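Side-chain contacts in arylsulfatase (Pseudoalteromonas sp. MB47, PDB 7AJ0), which probably removes sulfate groups from the algal polysaccharide fucoidan as an exo-acting, calcium-binding sulfatase that assembles into hexamers: residues I240-R245 and Y276-Y281; G373-T378 and A407-D412. All blocks are in the same frame, centred on the assembly; numbering follows the deposited sequence.

Contact 1: residues I240-R245 and Y276-Y281; sequences IDQVLR and YPAPKY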
ATOM      1  N   ILE A 240     -31.452  -9.848 -28.073  1.00 26.23           N
ATOM      2  CA  ILE A 240     -30.511 -10.872 -28.521  1.00 26.02           C
ATOM      3  C   ILE A 240     -30.785 -12.205 -27.837  1.00 25.60           C
ATOM      4  O   ILE A 240     -30.803 -13.256 -28.488  1.00 25.66           O
ATOM      5  CB  ILE A 240     -29.067 -10.385 -28.291  1.00 26.94           C
ATOM      6  CG1 ILE A 240     -28.070 -11.258 -29.054  1.00 28.63           C
ATOM      7  CG2 ILE A 240     -28.720 -10.374 -26.803  1.00 32.30           C
ATOM      8  CD1 ILE A 240     -26.663 -10.692 -29.059  1.00 26.70           C
ATOM      9  N   ASP A 241     -31.014 -12.193 -26.523  1.00 25.22           N
ATOM     10  CA  ASP A 241     -31.226 -13.442 -25.801  1.00 24.86           C
ATOM     11  C   ASP A 241     -32.642 -13.981 -25.955  1.00 25.12           C
ATOM     12  O   ASP A 241     -32.867 -15.170 -25.700  1.00 24.95           O
ATOM     13  CB  ASP A 241     -30.892 -13.254 -24.319  1.00 24.42           C
ATOM     14  CG  ASP A 241     -29.433 -13.543 -24.013  1.00 24.15           C
ATOM     15  OD1 ASP A 241     -29.005 -14.700 -24.213  1.00 23.89           O
ATOM     16  OD2 ASP A 241     -28.706 -12.614 -23.595  1.00 23.97           O
ATOM     17  N   GLN A 242     -33.597 -13.142 -26.362  1.00 25.56           N
ATOM     18  CA  GLN A 242     -34.914 -13.651 -26.729  1.00 25.91           C
ATOM     19  C   GLN A 242     -34.860 -14.371 -28.070  1.00 26.22           C
ATOM     20  O   GLN A 242     -35.537 -15.387 -28.270  1.00 26.35           O
ATOM     21  CB  GLN A 242     -35.927 -12.508 -26.781  1.00 26.35           C
ATOM     22  CG  GLN A 242     -36.106 -11.767 -25.467  1.00 26.14           C
ATOM     23  CD  GLN A 242     -36.648 -12.652 -24.362  1.00 31.84           C
ATOM     24  OE1 GLN A 242     -37.724 -13.238 -24.490  1.00 26.14           O
ATOM     25  NE2 GLN A 242     -35.899 -12.759 -23.269  1.00 27.02           N
ATOM     26  N   VAL A 243     -34.054 -13.857 -29.002  1.00 26.41           N
ATOM     27  CA  VAL A 243     -33.905 -14.504 -30.301  1.00 26.76           C
ATOM     28  C   VAL A 243     -33.190 -15.838 -30.152  1.00 26.41           C
ATOM     29  O   VAL A 243     -33.568 -16.833 -30.784  1.00 26.65           O
ATOM     30  CB  VAL A 243     -33.160 -13.570 -31.273  1.00 27.10           C
ATOM     31  CG1 VAL A 243     -32.831 -14.297 -32.566  1.00 37.73           C
ATOM     32  CG2 VAL A 243     -33.992 -12.331 -31.543  1.00 27.56           C
ATOM     33  N   LEU A 244     -32.146 -15.884 -29.323  1.00 25.89           N
ATOM     34  CA  LEU A 244     -31.452 -17.145 -29.081  1.00 25.57           C
ATOM     35  C   LEU A 244     -32.383 -18.159 -28.433  1.00 25.47           C
ATOM     36  O   LEU A 244     -32.387 -19.338 -28.802  1.00 25.55           O
ATOM     37  CB  LEU A 244     -30.226 -16.909 -28.202  1.00 25.07           C
ATOM     38  CG  LEU A 244     -29.139 -16.008 -28.788  1.00 25.18           C
ATOM     39  CD1 LEU A 244     -28.090 -15.687 -27.734  1.00 24.70           C
ATOM     40  CD2 LEU A 244     -28.495 -16.660 -29.997  1.00 25.48           C
ATOM     41  N   ARG A 245     -33.176 -17.718 -27.456  1.00 25.34           N
ATOM     42  CA  ARG A 245     -34.155 -18.603 -26.834  1.00 25.33           C
ATOM     43  C   ARG A 245     -35.086 -19.195 -27.884  1.00 25.86           C
ATOM     44  O   ARG A 245     -35.334 -20.406 -27.899  1.00 25.91           O
ATOM     45  CB  ARG A 245     -34.944 -17.832 -25.774  1.00 25.26           C
ATOM     46  CG  ARG A 245     -35.937 -18.652 -24.961  1.00 25.27           C
ATOM     47  CD  ARG A 245     -37.295 -18.807 -25.644  1.00 25.83           C
ATOM     48  NE  ARG A 245     -37.723 -17.603 -26.351  1.00 26.21           N
ATOM     49  CZ  ARG A 245     -38.109 -16.476 -25.762  1.00 26.24           C
ATOM     50  NH1 ARG A 245     -38.120 -16.379 -24.441  1.00 35.26           N
ATOM     51  NH2 ARG A 245     -38.475 -15.438 -26.501  1.00 26.64           N
ATOM     52  N   TYR A 276     -27.853  -5.291 -22.036  1.00 25.14           N
ATOM     53  CA  TYR A 276     -29.075  -4.620 -22.477  1.00 25.60           C
ATOM     54  C   TYR A 276     -30.202  -5.643 -22.486  1.00 25.49           C
ATOM     55  O   TYR A 276     -30.444  -6.312 -23.500  1.00 25.58           O
ATOM     56  CB  TYR A 276     -28.885  -3.973 -23.845  1.00 26.10           C
ATOM     57  CG  TYR A 276     -28.172  -2.647 -23.760  1.00 26.42           C
ATOM     58  CD1 TYR A 276     -28.882  -1.475 -23.552  1.00 26.87           C
ATOM     59  CD2 TYR A 276     -26.792  -2.570 -23.863  1.00 26.31           C
ATOM     60  CE1 TYR A 276     -28.239  -0.261 -23.462  1.00 27.22           C
ATOM     61  CE2 TYR A 276     -26.138  -1.359 -23.772  1.00 26.65           C
ATOM     62  CZ  TYR A 276     -26.866  -0.207 -23.571  1.00 27.11           C
ATOM     63  OH  TYR A 276     -26.222   1.002 -23.480  1.00 27.50           O
ATOM     64  N   PRO A 277     -30.905  -5.800 -21.367  1.00 25.34           N
ATOM     65  CA  PRO A 277     -32.011  -6.762 -21.321  1.00 25.28           C
ATOM     66  C   PRO A 277     -33.165  -6.334 -22.212  1.00 25.82           C
ATOM     67  O   PRO A 277     -33.262  -5.187 -22.653  1.00 26.26           O
ATOM     68  CB  PRO A 277     -32.430  -6.765 -19.843  1.00 25.12           C
ATOM     69  CG  PRO A 277     -31.284  -6.156 -19.104  1.00 24.93           C
ATOM     70  CD  PRO A 277     -30.660  -5.176 -20.052  1.00 25.23           C
ATOM     71  N   ALA A 278     -34.057  -7.286 -22.472  1.00 25.84           N
ATOM     72  CA  ALA A 278     -35.251  -6.977 -23.241  1.00 26.38           C
ATOM     73  C   ALA A 278     -36.085  -5.935 -22.497  1.00 26.71           C
ATOM     74  O   ALA A 278     -36.061  -5.878 -21.263  1.00 26.49           O
ATOM     75  CB  ALA A 278     -36.073  -8.238 -23.484  1.00 26.34           C
ATOM     76  N   PRO A 279     -36.820  -5.088 -23.225  1.00 27.31           N
ATOM     77  CA  PRO A 279     -37.655  -4.073 -22.552  1.00 27.71           C
ATOM     78  C   PRO A 279     -38.546  -4.626 -21.454  1.00 27.62           C
ATOM     79  O   PRO A 279     -38.761  -3.950 -20.440  1.00 27.73           O
ATOM     80  CB  PRO A 279     -38.481  -3.492 -23.711  1.00 28.39           C
ATOM     81  CG  PRO A 279     -37.595  -3.647 -24.906  1.00 28.36           C
ATOM     82  CD  PRO A 279     -36.830  -4.934 -24.694  1.00 27.70           C
ATOM     83  N   LYS A 280     -39.075  -5.838 -21.633  1.00 27.48           N
ATOM     84  CA  LYS A 280     -39.867  -6.476 -20.588  1.00 27.41           C
ATOM     85  C   LYS A 280     -39.187  -6.408 -19.227  1.00 27.00           C
ATOM     86  O   LYS A 280     -39.856  -6.272 -18.196  1.00 31.57           O
ATOM     87  CB  LYS A 280     -40.118  -7.942 -20.954  1.00 27.19           C
ATOM     88  CG  LYS A 280     -41.287  -8.192 -21.878  1.00 34.58           C
ATOM     89  CD  LYS A 280     -41.095  -9.471 -22.701  1.00 48.21           C
ATOM     90  CE  LYS A 280     -40.468 -10.607 -21.895  1.00 27.55           C
ATOM     91  NZ  LYS A 280     -40.368 -11.866 -22.698  1.00 50.11           N
ATOM     92  N   TYR A 281     -37.859  -6.514 -19.200  1.00 29.43           N
ATOM     93  CA  TYR A 281     -37.121  -6.726 -17.963  1.00 26.11           C
ATOM     94  C   TYR A 281     -36.507  -5.458 -17.391  1.00 26.21           C
ATOM     95  O   TYR A 281     -35.756  -5.538 -16.412  1.00 25.89           O
ATOM     96  CB  TYR A 281     -36.024  -7.770 -18.189  1.00 25.55           C
ATOM     97  CG  TYR A 281     -36.563  -9.127 -18.562  1.00 34.55           C
ATOM     98  CD1 TYR A 281     -37.221  -9.909 -17.625  1.00 33.04           C
ATOM     99  CD2 TYR A 281     -36.420  -9.625 -19.849  1.00 25.47           C
ATOM    100  CE1 TYR A 281     -37.721 -11.149 -17.957  1.00 25.35           C
ATOM    101  CE2 TYR A 281     -36.916 -10.864 -20.192  1.00 25.43           C
ATOM    102  CZ  TYR A 281     -37.565 -11.621 -19.241  1.00 25.37           C
ATOM    103  OH  TYR A 281     -38.060 -12.855 -19.576  1.00 25.38           O
TER
HETATM  104  O   HOH W   1     -37.441 -14.559 -21.558  1.00 24.44           O
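Gln242 and Ala278 mark the closest backbone approach of the two segments, their CA atoms 7.5 Å apart, where the first turns of helix 240-258 face a loop that tightens into a 3-10 turn at 279-281. At this separation the side chains do the bridging, chiefly that of Gln242. Its CG packs against Ala278 CB at 4.0 Å, and a bend at chi2 (-63°) then turns the amide across to Lys280 and Tyr281. Lys280 NZ gives a weak hydrogen bond to Gln242 OE1 at 3.5 Å. Arg245, one turn along the helix, adds two more weak bonds to the same oxygen, the shorter from NH2 to Gln242 OE1 at 3.1 Å. In the α/β sulfatase fold, this helix leads into strand 262-267 of the central sheet, and the contact joins the start of the helix to the connection that leaves the strand toward helix 290-311. That later helix supplies Glu297, which accepts from Gln242 NE2, and Glu304, which forms a salt bridge with Arg245. Gln242 NE2 also lies at the edge of the Tyr281 ring, 3.8 Å from Tyr281 CE2, with amide and ring planes 50° apart. A water bridges beyond this edge, accepting from Gln242 NE2 at 2.9 Å and lying 2.7 Å from Tyr281 OH. With a leucine in place of Gln242, Arg245 and Lys280 would probably lose their common acceptor, and Glu297 and the water an N-H donor. The two cationic ends, Arg245 NH1 and Lys280 NZ, stand 5.3 Å apart, a proximity that the shared amide oxygen and Glu304 probably ease.

Contact 2: residues G373-T378 and A407-D412; sequences GLMDLT and AFLLAD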
ATOM      1  N   GLY A 373     -16.918 -32.008  -4.795  1.00 22.13           N
ATOM      2  CA  GLY A 373     -15.901 -32.712  -5.553  1.00 22.17           C
ATOM      3  C   GLY A 373     -15.420 -31.912  -6.750  1.00 21.92           C
ATOM      4  O   GLY A 373     -16.170 -31.164  -7.375  1.00 21.74           O
ATOM      5  N   LEU A 374     -14.142 -32.086  -7.076  1.00 21.97           N
ATOM      6  CA  LEU A 374     -13.529 -31.290  -8.129  1.00 21.80           C
ATOM      7  C   LEU A 374     -14.106 -31.656  -9.491  1.00 21.80           C
ATOM      8  O   LEU A 374     -14.262 -32.831  -9.826  1.00 22.01           O
ATOM      9  CB  LEU A 374     -12.015 -31.497  -8.140  1.00 21.94           C
ATOM     10  CG  LEU A 374     -11.241 -31.058  -6.897  1.00 21.99           C
ATOM     11  CD1 LEU A 374      -9.739 -31.205  -7.147  1.00 22.15           C
ATOM     12  CD2 LEU A 374     -11.587 -29.635  -6.502  1.00 21.76           C
ATOM     13  N   MET A 375     -14.423 -30.632 -10.283  1.00 21.61           N
ATOM     14  CA  MET A 375     -14.916 -30.837 -11.638  1.00 21.64           C
ATOM     15  C   MET A 375     -14.492 -29.657 -12.500  1.00 21.52           C
ATOM     16  O   MET A 375     -14.314 -28.541 -12.009  1.00 21.36           O
ATOM     17  CB  MET A 375     -16.437 -31.006 -11.668  1.00 25.58           C
ATOM     18  CG  MET A 375     -16.980 -31.303 -13.055  1.00 22.53           C
ATOM     19  SD  MET A 375     -18.495 -32.273 -13.037  1.00 29.52           S
ATOM     20  CE  MET A 375     -18.940 -32.231 -14.775  1.00 26.20           C
ATOM     21  N   ASP A 376     -14.341 -29.922 -13.796  1.00 29.15           N
ATOM     22  CA  ASP A 376     -13.776 -28.988 -14.760  1.00 21.64           C
ATOM     23  C   ASP A 376     -14.738 -28.837 -15.929  1.00 21.69           C
ATOM     24  O   ASP A 376     -15.617 -29.674 -16.145  1.00 21.79           O
ATOM     25  CB  ASP A 376     -12.401 -29.491 -15.245  1.00 21.88           C
ATOM     26  CG  ASP A 376     -11.569 -28.409 -15.911  1.00 41.77           C
ATOM     27  OD1 ASP A 376     -12.013 -27.841 -16.931  1.00 44.19           O
ATOM     28  OD2 ASP A 376     -10.456 -28.131 -15.412  1.00 51.63           O
ATOM     29  N   LEU A 377     -14.570 -27.752 -16.692  1.00 21.67           N
ATOM     30  CA  LEU A 377     -15.343 -27.608 -17.922  1.00 21.80           C
ATOM     31  C   LEU A 377     -14.989 -28.696 -18.931  1.00 28.88           C
ATOM     32  O   LEU A 377     -15.856 -29.144 -19.691  1.00 22.28           O
ATOM     33  CB  LEU A 377     -15.115 -26.234 -18.549  1.00 23.16           C
ATOM     34  CG  LEU A 377     -15.892 -25.049 -17.975  1.00 21.57           C
ATOM     35  CD1 LEU A 377     -15.500 -23.774 -18.716  1.00 21.66           C
ATOM     36  CD2 LEU A 377     -17.392 -25.271 -18.046  1.00 31.60           C
ATOM     37  N   THR A 378     -13.727 -29.126 -18.968  1.00 22.28           N
ATOM     38  CA  THR A 378     -13.361 -30.229 -19.844  1.00 22.65           C
ATOM     39  C   THR A 378     -14.041 -31.530 -19.432  1.00 22.72           C
ATOM     40  O   THR A 378     -14.164 -32.440 -20.258  1.00 23.30           O
ATOM     41  CB  THR A 378     -11.845 -30.431 -19.859  1.00 22.84           C
ATOM     42  OG1 THR A 378     -11.380 -30.688 -18.528  1.00 22.67           O
ATOM     43  CG2 THR A 378     -11.144 -29.200 -20.414  1.00 22.87           C
ATOM     44  N   ALA A 407     -19.852 -41.300 -13.455  1.00 24.52           N
ATOM     45  CA  ALA A 407     -19.929 -41.983 -12.170  1.00 24.72           C
ATOM     46  C   ALA A 407     -20.003 -41.008 -11.003  1.00 30.84           C
ATOM     47  O   ALA A 407     -20.480 -41.377  -9.924  1.00 26.49           O
ATOM     48  CB  ALA A 407     -18.721 -42.905 -11.990  1.00 25.01           C
ATOM     49  N   PHE A 408     -19.536 -39.775 -11.192  1.00 28.80           N
ATOM     50  CA  PHE A 408     -19.608 -38.763 -10.143  1.00 23.57           C
ATOM     51  C   PHE A 408     -20.979 -38.101 -10.109  1.00 23.76           C
ATOM     52  O   PHE A 408     -21.544 -37.896  -9.029  1.00 23.47           O
ATOM     53  CB  PHE A 408     -18.491 -37.741 -10.371  1.00 23.21           C
ATOM     54  CG  PHE A 408     -18.568 -36.525  -9.492  1.00 22.88           C
ATOM     55  CD1 PHE A 408     -18.601 -36.642  -8.112  1.00 28.42           C
ATOM     56  CD2 PHE A 408     -18.568 -35.257 -10.053  1.00 22.53           C
ATOM     57  CE1 PHE A 408     -18.655 -35.516  -7.308  1.00 22.72           C
ATOM     58  CE2 PHE A 408     -18.620 -34.127  -9.255  1.00 26.98           C
ATOM     59  CZ  PHE A 408     -18.664 -34.257  -7.880  1.00 22.37           C
ATOM     60  N   LEU A 409     -21.542 -37.795 -11.281  1.00 23.40           N
ATOM     61  CA  LEU A 409     -22.811 -37.082 -11.340  1.00 23.31           C
ATOM     62  C   LEU A 409     -24.007 -37.981 -11.046  1.00 23.72           C
ATOM     63  O   LEU A 409     -25.031 -37.492 -10.557  1.00 25.28           O
ATOM     64  CB  LEU A 409     -22.986 -36.438 -12.718  1.00 23.17           C
ATOM     65  CG  LEU A 409     -22.010 -35.324 -13.094  1.00 22.80           C
ATOM     66  CD1 LEU A 409     -22.200 -34.909 -14.547  1.00 22.79           C
ATOM     67  CD2 LEU A 409     -22.176 -34.126 -12.175  1.00 30.61           C
ATOM     68  N   LEU A 410     -23.907 -39.278 -11.333  1.00 24.12           N
ATOM     69  CA  LEU A 410     -25.037 -40.189 -11.195  1.00 24.58           C
ATOM     70  C   LEU A 410     -25.010 -40.993  -9.902  1.00 24.89           C
ATOM     71  O   LEU A 410     -25.913 -41.804  -9.677  1.00 25.34           O
ATOM     72  CB  LEU A 410     -25.088 -41.151 -12.388  1.00 24.94           C
ATOM     73  CG  LEU A 410     -25.172 -40.506 -13.770  1.00 24.76           C
ATOM     74  CD1 LEU A 410     -25.297 -41.567 -14.848  1.00 25.23           C
ATOM     75  CD2 LEU A 410     -26.332 -39.534 -13.844  1.00 24.61           C
ATOM     76  N   ALA A 411     -24.009 -40.792  -9.052  1.00 24.71           N
ATOM     77  CA  ALA A 411     -23.933 -41.458  -7.761  1.00 25.02           C
ATOM     78  C   ALA A 411     -24.427 -40.526  -6.662  1.00 24.85           C
ATOM     79  O   ALA A 411     -24.104 -39.335  -6.653  1.00 27.40           O
ATOM     80  CB  ALA A 411     -22.501 -41.904  -7.457  1.00 25.03           C
ATOM     81  N   ASP A 412     -25.218 -41.072  -5.741  1.00 25.28           N
ATOM     82  CA  ASP A 412     -25.661 -40.302  -4.585  1.00 25.24           C
ATOM     83  C   ASP A 412     -24.460 -39.914  -3.733  1.00 25.03           C
ATOM     84  O   ASP A 412     -23.754 -40.781  -3.207  1.00 25.32           O
ATOM     85  CB  ASP A 412     -26.662 -41.108  -3.761  1.00 25.84           C
ATOM     86  CG  ASP A 412     -28.023 -41.210  -4.425  1.00 34.54           C
ATOM     87  OD1 ASP A 412     -28.268 -40.468  -5.402  1.00 36.49           O
ATOM     88  OD2 ASP A 412     -28.849 -42.032  -3.974  1.00 40.70           O
TER
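Met375 and Phe408 meet in the close-packed part of this contact, where the thioether sulfur comes up to the rim of the phenyl ring. Met375 SD lies 5.4 Å from the centroid of the Phe408 ring and 90° off the ring normal, a Met-aromatic contact made at the edge, with Phe408 CE2 the nearest ring atom at 4.2 Å. The methionine gets there with an extended side chain, and the sulfur also touches Leu409 CD2 at 4.2 Å, so it is shared by two successive residues of helix 406-409. Phe408 has CG anti to the backbone N (chi1 171°), which carries the ring across toward Gly373. There Phe408 CZ comes obliquely to within 3.9 Å of Gly373 CA. A CB on Gly373 would fall about 2.9 Å from Phe408 CZ, so the ring probably sits this close because the residue has no side chain. In the fold, the weakly bonded strand at about 375-376 runs parallel to 91-97 at one side of the large mixed sheet, with Met375 bonded through its backbone to Ser95 and Tyr97, and helix 406-409 packs against strand 91-97, Phe408 touching Leu93, as Met375 does, and Leu409 touching Leu91. Away from this apolar patch the two segments part. Leu374 points away from helix 406-409, and Asp376 turns to a different task as the N-cap of helix 377-387: its OD1 accepts from Thr378 N at 3.0 Å in a nearly straight bond (166°), met on the anti side of the carboxylate. At the other end of the contact the chain leaves helix 406-409 for an exposed residue, Asp412, whose OD1 is hydrogen-bonded to Ser366 OG.

In the fold
Contacts 1 and 2 lie in series along the chain, on opposite sides of its centre: their centres are 32 Å apart and their nearest atoms about 17 Å. The large mixed sheet connects them, since strand 262-267, between the segments of contact 1, is linked through 53-59, 318-324 and 354-360 to strand 91-97, which backs contact 2. Calcium is bound by Asp60, Asp61, Asp325 and Asn326, just beyond strands 53-59 and 318-324, together with Cys102; neither contact contributes a ligand. Contact 1 reaches the assembly, Tyr276 making a cation-pi interaction with Arg193 of a second subunit, whereas no other chain touches the segments of contact 2.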